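Local coordinates for protein TodX (Pseudomonas putida, PDB 3BS0) that transports toluene and probably related aromatic hydrocarbons across the outer membrane as a beta-barrel channel of the FadL family, at residues 112-117 and 414-419; 140-143 and 149-152; 204-209 and 265-270. One frame throughout, in Å; residues are numbered along the deposited sequence.

Interaction 1 of 3, residues 112-117 and 414-419; sequences KSFLSQ and EMLRQS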
loop_
_atom_site.group_PDB
_atom_site.type_symbol
_atom_site.label_atom_id
_atom_site.label_comp_id
_atom_site.label_asym_id
_atom_site.label_seq_id
_atom_site.Cartn_x
_atom_site.Cartn_y
_atom_site.Cartn_z
ATOM N N LYS A 112 -24.902 -2.531 8.580
ATOM C CA LYS A 112 -25.738 -2.484 9.787
ATOM C C LYS A 112 -25.168 -1.539 10.839
ATOM O O LYS A 112 -25.752 -1.379 11.891
ATOM C CB LYS A 112 -25.884 -3.887 10.392
ATOM C CG LYS A 112 -26.247 -4.950 9.369
ATOM C CD LYS A 112 -26.345 -6.318 10.005
ATOM C CE LYS A 112 -27.539 -6.418 10.959
ATOM N NZ LYS A 112 -27.585 -7.760 11.633
ATOM N N SER A 113 -24.039 -0.910 10.533
ATOM C CA SER A 113 -23.376 0.009 11.446
ATOM C C SER A 113 -23.883 1.465 11.416
ATOM O O SER A 113 -24.636 1.862 10.515
ATOM C CB SER A 113 -21.883 0.004 11.163
ATOM O OG SER A 113 -21.313 1.209 11.623
ATOM N N PHE A 114 -23.451 2.262 12.398
ATOM C CA PHE A 114 -23.883 3.644 12.485
ATOM C C PHE A 114 -23.322 4.450 11.325
ATOM O O PHE A 114 -23.909 5.449 10.918
ATOM C CB PHE A 114 -23.490 4.273 13.830
ATOM C CG PHE A 114 -22.011 4.541 13.994
ATOM C CD1 PHE A 114 -21.164 3.576 14.536
ATOM C CD2 PHE A 114 -21.470 5.771 13.632
ATOM C CE1 PHE A 114 -19.807 3.834 14.719
ATOM C CE2 PHE A 114 -20.113 6.040 13.808
ATOM C CZ PHE A 114 -19.277 5.065 14.355
ATOM N N LEU A 115 -22.189 4.008 10.782
ATOM C CA LEU A 115 -21.584 4.695 9.649
ATOM C C LEU A 115 -22.582 4.675 8.487
ATOM O O LEU A 115 -22.495 5.489 7.558
ATOM C CB LEU A 115 -20.284 4.003 9.237
ATOM C CG LEU A 115 -19.147 3.978 10.260
ATOM C CD1 LEU A 115 -18.045 3.074 9.746
ATOM C CD2 LEU A 115 -18.614 5.376 10.510
ATOM N N SER A 116 -23.529 3.741 8.542
ATOM C CA SER A 116 -24.547 3.632 7.498
ATOM C C SER A 116 -25.880 4.260 7.906
ATOM O O SER A 116 -26.943 3.849 7.431
ATOM C CB SER A 116 -24.773 2.170 7.093
ATOM O OG SER A 116 -23.660 1.656 6.378
ATOM N N GLN A 117 -25.848 5.209 8.836
ATOM C CA GLN A 117 -27.093 5.883 9.152
ATOM C C GLN A 117 -27.055 7.348 8.789
ATOM O O GLN A 117 -26.001 7.983 8.685
ATOM C CB GLN A 117 -27.596 5.688 10.609
ATOM C CG GLN A 117 -26.646 5.527 11.745
ATOM C CD GLN A 117 -27.353 4.854 12.942
ATOM O OE1 GLN A 117 -26.968 5.025 14.097
ATOM N NE2 GLN A 117 -28.386 4.075 12.651
ATOM N N GLU A 414 -20.734 13.751 14.737
ATOM C CA GLU A 414 -19.735 12.714 14.592
ATOM C C GLU A 414 -18.371 13.070 15.178
ATOM O O GLU A 414 -17.498 13.630 14.504
ATOM C CB GLU A 414 -19.602 12.267 13.129
ATOM C CG GLU A 414 -20.244 10.889 12.855
ATOM C CD GLU A 414 -20.194 10.471 11.387
ATOM O OE1 GLU A 414 -20.328 9.257 11.103
ATOM O OE2 GLU A 414 -20.031 11.359 10.518
ATOM N N MET A 415 -18.233 12.765 16.467
ATOM C CA MET A 415 -16.992 12.929 17.225
ATOM C C MET A 415 -16.650 11.450 17.397
ATOM O O MET A 415 -17.258 10.748 18.206
ATOM C CB MET A 415 -17.268 13.563 18.584
ATOM C CG MET A 415 -16.114 13.458 19.560
ATOM S SD MET A 415 -16.693 13.612 21.271
ATOM C CE MET A 415 -16.995 15.364 21.374
ATOM N N LEU A 416 -15.691 10.981 16.613
ATOM C CA LEU A 416 -15.319 9.577 16.610
ATOM C C LEU A 416 -13.985 9.230 17.227
ATOM O O LEU A 416 -13.152 10.101 17.471
ATOM C CB LEU A 416 -15.291 9.069 15.172
ATOM C CG LEU A 416 -16.557 9.181 14.339
ATOM C CD1 LEU A 416 -16.228 8.860 12.895
ATOM C CD2 LEU A 416 -17.609 8.236 14.880
ATOM N N ARG A 417 -13.798 7.938 17.481
ATOM C CA ARG A 417 -12.532 7.448 17.988
ATOM C C ARG A 417 -12.270 6.148 17.262
ATOM O O ARG A 417 -13.180 5.368 17.032
ATOM C CB ARG A 417 -12.519 7.302 19.524
ATOM C CG ARG A 417 -13.507 6.374 20.147
ATOM C CD ARG A 417 -13.515 6.598 21.671
ATOM N NE ARG A 417 -14.500 5.744 22.336
ATOM C CZ ARG A 417 -14.295 4.474 22.666
ATOM N NH1 ARG A 417 -13.134 3.894 22.414
ATOM N NH2 ARG A 417 -15.274 3.777 23.213
ATOM N N GLN A 418 -11.021 5.952 16.860
ATOM C CA GLN A 418 -10.642 4.783 16.096
ATOM C C GLN A 418 -9.446 4.066 16.684
ATOM O O GLN A 418 -8.564 4.687 17.284
ATOM C CB GLN A 418 -10.321 5.202 14.664
ATOM C CG GLN A 418 -10.425 4.102 13.613
ATOM C CD GLN A 418 -10.208 4.637 12.196
ATOM O OE1 GLN A 418 -9.075 4.902 11.778
ATOM N NE2 GLN A 418 -11.299 4.821 11.465
ATOM N N SER A 419 -9.435 2.747 16.512
ATOM C CA SER A 419 -8.347 1.897 16.987
ATOM C C SER A 419 -7.998 1.028 15.789
ATOM O O SER A 419 -8.866 0.368 15.213
ATOM C CB SER A 419 -8.807 1.055 18.182
ATOM O OG SER A 419 -10.078 0.474 17.945
#

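Interaction 2 of 3, residues 140-143 and 149-152; sequences GFSY and LTFG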
loop_
_atom_site.group_PDB
_atom_site.type_symbol
_atom_site.label_atom_id
_atom_site.label_comp_id
_atom_site.label_asym_id
_atom_site.label_seq_id
_atom_site.Cartn_x
_atom_site.Cartn_y
_atom_site.Cartn_z
ATOM N N GLY A 140 13.769 -4.699 -14.962
ATOM C CA GLY A 140 14.992 -4.158 -14.407
ATOM C C GLY A 140 16.229 -4.970 -14.681
ATOM O O GLY A 140 16.151 -6.081 -15.180
ATOM N N PHE A 141 17.377 -4.399 -14.340
ATOM C CA PHE A 141 18.660 -5.051 -14.544
ATOM C C PHE A 141 19.589 -4.737 -13.383
ATOM O O PHE A 141 19.266 -3.949 -12.498
ATOM C CB PHE A 141 19.301 -4.550 -15.831
ATOM C CG PHE A 141 19.810 -3.143 -15.743
ATOM C CD1 PHE A 141 21.029 -2.863 -15.130
ATOM C CD2 PHE A 141 19.060 -2.091 -16.238
ATOM C CE1 PHE A 141 21.488 -1.556 -15.012
ATOM C CE2 PHE A 141 19.510 -0.785 -16.125
ATOM C CZ PHE A 141 20.726 -0.518 -15.511
ATOM N N SER A 142 20.759 -5.350 -13.413
ATOM C CA SER A 142 21.757 -5.139 -12.381
ATOM C C SER A 142 23.119 -5.511 -12.952
ATOM O O SER A 142 23.261 -6.536 -13.617
ATOM C CB SER A 142 21.447 -5.999 -11.159
ATOM O OG SER A 142 22.233 -5.593 -10.056
ATOM N N TYR A 143 24.109 -4.662 -12.700
ATOM C CA TYR A 143 25.463 -4.890 -13.189
ATOM C C TYR A 143 26.461 -4.880 -12.044
ATOM O O TYR A 143 26.451 -3.983 -11.205
ATOM C CB TYR A 143 25.860 -3.818 -14.210
ATOM C CG TYR A 143 27.189 -4.098 -14.876
ATOM C CD1 TYR A 143 27.393 -5.277 -15.588
ATOM C CD2 TYR A 143 28.251 -3.197 -14.781
ATOM C CE1 TYR A 143 28.624 -5.560 -16.190
ATOM C CE2 TYR A 143 29.493 -3.471 -15.379
ATOM C CZ TYR A 143 29.673 -4.657 -16.081
ATOM O OH TYR A 143 30.896 -4.965 -16.652
ATOM N N LEU A 149 31.314 -2.254 -6.123
ATOM C CA LEU A 149 30.023 -1.590 -6.286
ATOM C C LEU A 149 29.084 -2.431 -7.144
ATOM O O LEU A 149 29.518 -3.361 -7.825
ATOM C CB LEU A 149 30.204 -0.210 -6.921
ATOM C CG LEU A 149 30.954 -0.117 -8.250
ATOM C CD1 LEU A 149 30.376 -1.079 -9.266
ATOM C CD2 LEU A 149 30.861 1.309 -8.768
ATOM N N THR A 150 27.801 -2.092 -7.129
ATOM C CA THR A 150 26.832 -2.845 -7.908
ATOM C C THR A 150 25.682 -1.962 -8.377
ATOM O O THR A 150 24.798 -1.603 -7.608
ATOM C CB THR A 150 26.284 -4.013 -7.082
ATOM O OG1 THR A 150 27.378 -4.758 -6.535
ATOM C CG2 THR A 150 25.455 -4.931 -7.941
ATOM N N PHE A 151 25.706 -1.618 -9.657
ATOM C CA PHE A 151 24.684 -0.770 -10.256
ATOM C C PHE A 151 23.348 -1.515 -10.280
ATOM O O PHE A 151 23.325 -2.744 -10.289
ATOM C CB PHE A 151 25.128 -0.407 -11.678
ATOM C CG PHE A 151 24.587 0.899 -12.179
ATOM C CD1 PHE A 151 25.183 1.522 -13.269
ATOM C CD2 PHE A 151 23.490 1.512 -11.571
ATOM C CE1 PHE A 151 24.696 2.741 -13.747
ATOM C CE2 PHE A 151 22.992 2.729 -12.039
ATOM C CZ PHE A 151 23.595 3.345 -13.127
ATOM N N GLY A 152 22.243 -0.775 -10.286
ATOM C CA GLY A 152 20.933 -1.401 -10.315
ATOM C C GLY A 152 19.788 -0.456 -10.630
ATOM O O GLY A 152 19.489 0.438 -9.842
#

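Interaction 3 of 3, residues 204-209 and 265-270; sequences LSRNST and PLDGDI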
loop_
_atom_site.group_PDB
_atom_site.type_symbol
_atom_site.label_atom_id
_atom_site.label_comp_id
_atom_site.label_asym_id
_atom_site.label_seq_id
_atom_site.Cartn_x
_atom_site.Cartn_y
_atom_site.Cartn_z
ATOM N N LEU A 204 -18.274 3.197 -5.637
ATOM C CA LEU A 204 -17.349 2.861 -6.711
ATOM C C LEU A 204 -17.242 1.349 -6.584
ATOM O O LEU A 204 -16.337 0.824 -5.951
ATOM C CB LEU A 204 -16.006 3.542 -6.476
ATOM C CG LEU A 204 -15.966 5.031 -6.829
ATOM C CD1 LEU A 204 -16.980 5.853 -6.037
ATOM C CD2 LEU A 204 -14.561 5.518 -6.549
ATOM N N SER A 205 -18.198 0.664 -7.193
ATOM C CA SER A 205 -18.316 -0.782 -7.110
ATOM C C SER A 205 -17.952 -1.604 -8.327
ATOM O O SER A 205 -17.911 -2.824 -8.243
ATOM C CB SER A 205 -19.759 -1.133 -6.796
ATOM O OG SER A 205 -20.521 -1.035 -7.993
ATOM N N ARG A 206 -17.712 -0.962 -9.460
ATOM C CA ARG A 206 -17.435 -1.707 -10.680
ATOM C C ARG A 206 -16.118 -2.400 -10.826
ATOM O O ARG A 206 -15.084 -1.915 -10.369
ATOM C CB ARG A 206 -17.616 -0.816 -11.905
ATOM C CG ARG A 206 -19.047 -0.689 -12.348
ATOM C CD ARG A 206 -19.845 0.053 -11.314
ATOM N NE ARG A 206 -20.747 1.011 -11.938
ATOM C CZ ARG A 206 -21.297 2.039 -11.299
ATOM N NH1 ARG A 206 -21.028 2.238 -10.013
ATOM N NH2 ARG A 206 -22.107 2.870 -11.945
ATOM N N ASN A 207 -16.138 -3.567 -11.448
ATOM C CA ASN A 207 -14.848 -4.140 -11.668
ATOM C C ASN A 207 -14.443 -4.312 -13.102
ATOM O O ASN A 207 -15.230 -4.542 -14.040
ATOM C CB ASN A 207 -14.586 -5.451 -10.940
ATOM C CG ASN A 207 -13.074 -5.725 -10.814
ATOM O OD1 ASN A 207 -12.296 -5.380 -11.704
ATOM N ND2 ASN A 207 -12.661 -6.331 -9.709
ATOM N N SER A 208 -13.142 -4.137 -13.202
ATOM C CA SER A 208 -12.340 -4.250 -14.373
ATOM C C SER A 208 -12.566 -3.381 -15.589
ATOM O O SER A 208 -12.604 -2.154 -15.475
ATOM C CB SER A 208 -12.220 -5.730 -14.748
ATOM O OG SER A 208 -11.624 -6.426 -13.657
ATOM N N THR A 209 -12.755 -3.999 -16.750
ATOM C CA THR A 209 -12.757 -3.195 -17.959
ATOM C C THR A 209 -13.796 -3.245 -19.085
ATOM O O THR A 209 -13.626 -3.825 -20.166
ATOM C CB THR A 209 -11.340 -3.305 -18.531
ATOM O OG1 THR A 209 -11.109 -4.646 -18.984
ATOM C CG2 THR A 209 -10.312 -3.017 -17.412
ATOM N N PRO A 265 -30.300 8.036 -6.415
ATOM C CA PRO A 265 -29.050 7.624 -7.071
ATOM C C PRO A 265 -28.776 8.351 -8.375
ATOM O O PRO A 265 -29.688 8.838 -9.032
ATOM C CB PRO A 265 -29.271 6.144 -7.321
ATOM C CG PRO A 265 -30.732 6.114 -7.682
ATOM C CD PRO A 265 -31.319 6.980 -6.563
ATOM N N LEU A 266 -27.511 8.416 -8.760
ATOM C CA LEU A 266 -27.185 9.062 -9.999
ATOM C C LEU A 266 -25.800 8.671 -10.484
ATOM O O LEU A 266 -24.779 9.006 -9.873
ATOM C CB LEU A 266 -27.386 10.571 -9.850
ATOM C CG LEU A 266 -26.369 11.652 -9.515
ATOM C CD1 LEU A 266 -25.539 11.932 -10.745
ATOM C CD2 LEU A 266 -27.109 12.932 -9.111
ATOM N N ASP A 267 -25.804 7.913 -11.587
ATOM C CA ASP A 267 -24.598 7.391 -12.235
ATOM C C ASP A 267 -23.880 8.441 -13.039
ATOM O O ASP A 267 -24.504 9.313 -13.634
ATOM C CB ASP A 267 -24.945 6.253 -13.187
ATOM C CG ASP A 267 -25.910 5.276 -12.589
ATOM O OD1 ASP A 267 -25.710 4.878 -11.422
ATOM O OD2 ASP A 267 -26.865 4.899 -13.292
ATOM N N GLY A 268 -22.560 8.336 -13.066
ATOM C CA GLY A 268 -21.769 9.285 -13.809
ATOM C C GLY A 268 -20.315 8.892 -13.763
ATOM O O GLY A 268 -19.965 7.761 -13.422
ATOM N N ASP A 269 -19.465 9.841 -14.119
ATOM C CA ASP A 269 -18.035 9.636 -14.116
ATOM C C ASP A 269 -17.441 10.233 -12.837
ATOM O O ASP A 269 -17.990 11.184 -12.272
ATOM C CB ASP A 269 -17.414 10.325 -15.334
ATOM C CG ASP A 269 -15.913 10.160 -15.386
ATOM O OD1 ASP A 269 -15.449 9.052 -15.747
ATOM O OD2 ASP A 269 -15.196 11.130 -15.049
ATOM N N ILE A 270 -16.332 9.663 -12.377
ATOM C CA ILE A 270 -15.668 10.166 -11.192
ATOM C C ILE A 270 -14.191 10.073 -11.423
ATOM O O ILE A 270 -13.699 9.103 -12.004
ATOM C CB ILE A 270 -16.031 9.375 -9.910
ATOM C CG1 ILE A 270 -15.661 10.199 -8.676
ATOM C CG2 ILE A 270 -15.292 8.044 -9.860
ATOM C CD1 ILE A 270 -16.248 9.661 -7.373
#

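Interaction 1 of 3, residues 112-117 and 414-419
Phe114 meets Leu416 because its ring carbon CG is set between the backbone N and the carbonyl carbon (chi1 71°), while Leu416 swings its own CG beside the backbone N, opposite the carbonyl carbon (chi1 -58°). The two side chains pass alongside each other in opposite directions, and the branch that touches is CD2 of Leu416. It comes in at the edge of the phenyl ring, near the ring plane, with CD2 of Leu416 3.5 Å from CE2 of Phe114. Glu414 approaches the same edge more distantly: its OE1 stops 4.2 Å from CE2 of Phe114 and 4.3 Å from CD2 of Leu115. No hydrogen bond spans the two segments, and Glu414 is poorly ordered, so the firm part of the contact is the apolar pair. CG of Leu115 lies over one face of the Phe114 ring, toward its rim. Around them, Val59 of strand 44-60 and Ala67 of strand 66-69 touch Phe114, and Ile366 touches Leu416. This is plain hydrophobic packing of a long inter-strand loop against the residues that lead into the last barrel strand, 417-433, in keeping with the elaborate extracellular loops of FadL-family outer-membrane barrels.

Interaction 2 of 3, residues 140-143 and 149-152
The rings of Tyr143 and Phe151 leave the hairpin on the same face, but they meet at their roots, with CB of Tyr143 4.3 Å from CB of Phe151, and the rest of each side chain leads away from the other strand. Phe141 puts a third ring near this face. Trp93 serves both aromatics of segment 140-143, its ring meeting that of Tyr143 with the planes at about 40° and that of Phe141 at about 55°.

Beneath the rings, Tyr143 and Phe151 form an antiparallel hydrogen-bonded pair. The N of Tyr143 gives a bond of 3.2 Å to the O of Phe151, arriving well above the carbonyl plane. The return bond, N of Phe151 to O of Tyr143 at 2.9 Å, is weak because it is strongly bent at the hydrogen. The CG2 methyl of Thr150 lies beside the same oxygen, 3.5 Å from O of Tyr143.

On the other face, Ser142 turns its OG opposite the backbone N (chi1 -167°), which carries the hydroxyl to 3.1 Å from the O of Phe151. The Ser142 hydroxyl also bonds to Pro34 O, and its one proton probably cannot serve both, so the bond to Phe151 is unsettled. Gly152 has no side chain here, and its CA approaches the O of Phe141 to 3.7 Å.

The hairpin of strands 129-143 and 151-169 thus has an aromatic face that includes Phe151 on the surface, probably toward lipid, and a polar face where Ser142 and Thr150 reach the N-terminal region at Ser38. Laterally the barrel wall continues both ways: Gly140 bonds to Gly96 of strand 93-108, and Gly152 to Gly224 of strand 214-228.

Interaction 3 of 3, residues 204-209 and 265-270
Arg206 and Asp267 cross at about a right angle, and their flat groups do the same, the guanidinium and carboxylate planes standing 85° apart. The nearest charged atoms, NH2 of Arg206 and OD1 of Asp267, are 4.2 Å from each other, beyond salt-bridge range, and the carboxylate oxygen lies obliquely to the guanidinium. A bent arginine chain, turned at chi2 (67°) and again at chi3 (138°), brings the group to this point, though Arg206 also touches a crystal neighbour that may influence its pose. What links the two charges more closely is Thr253 on strand 244-257: its OG1 is hydrogen-bonded to OD1 of Asp267 and weakly to NH1 of Arg206.

Leu204 and Ile270 form the second half of the contact, also crossing at about a right angle. Here only methyl ends meet, CD1 of Leu204 with CD1 of Ile270 at 4.1 Å. Both side chains are buried and both rest on Ala252 of strand 244-257. The side chain of Ile270 is about 4 Å from a bound C8E detergent molecule.

The contact joins the end of strand 199-204 and the loop after it to strand 263-272, across strand 244-257, in the antiparallel wall of a FadL-family outer-membrane barrel. Its chemistry is split: an apolar contact in the buried part, and toward the surface a pair of opposite charges that probably attract through space without a direct bond.

All three contacts belong to the strand-rich barrel wall or its loops, yet they are far apart: interactions 1 and 2 lie on opposite sides of the chain's centre, with about 49 Å between their centres, and interaction 3 is about 25 Å from interaction 1, centre to centre. Interaction 1 is the buried one and purely a matter of side chains; interaction 2 is a local hairpin joined mainly by backbone bonds; interaction 3, partly buried, adds distant charge attraction to a small apolar contact. Interaction 1 joins a loop to the lead-in of a strand, and interaction 3 joins the end of a strand and its following loop to another strand, whereas interaction 2 pairs sequence neighbours.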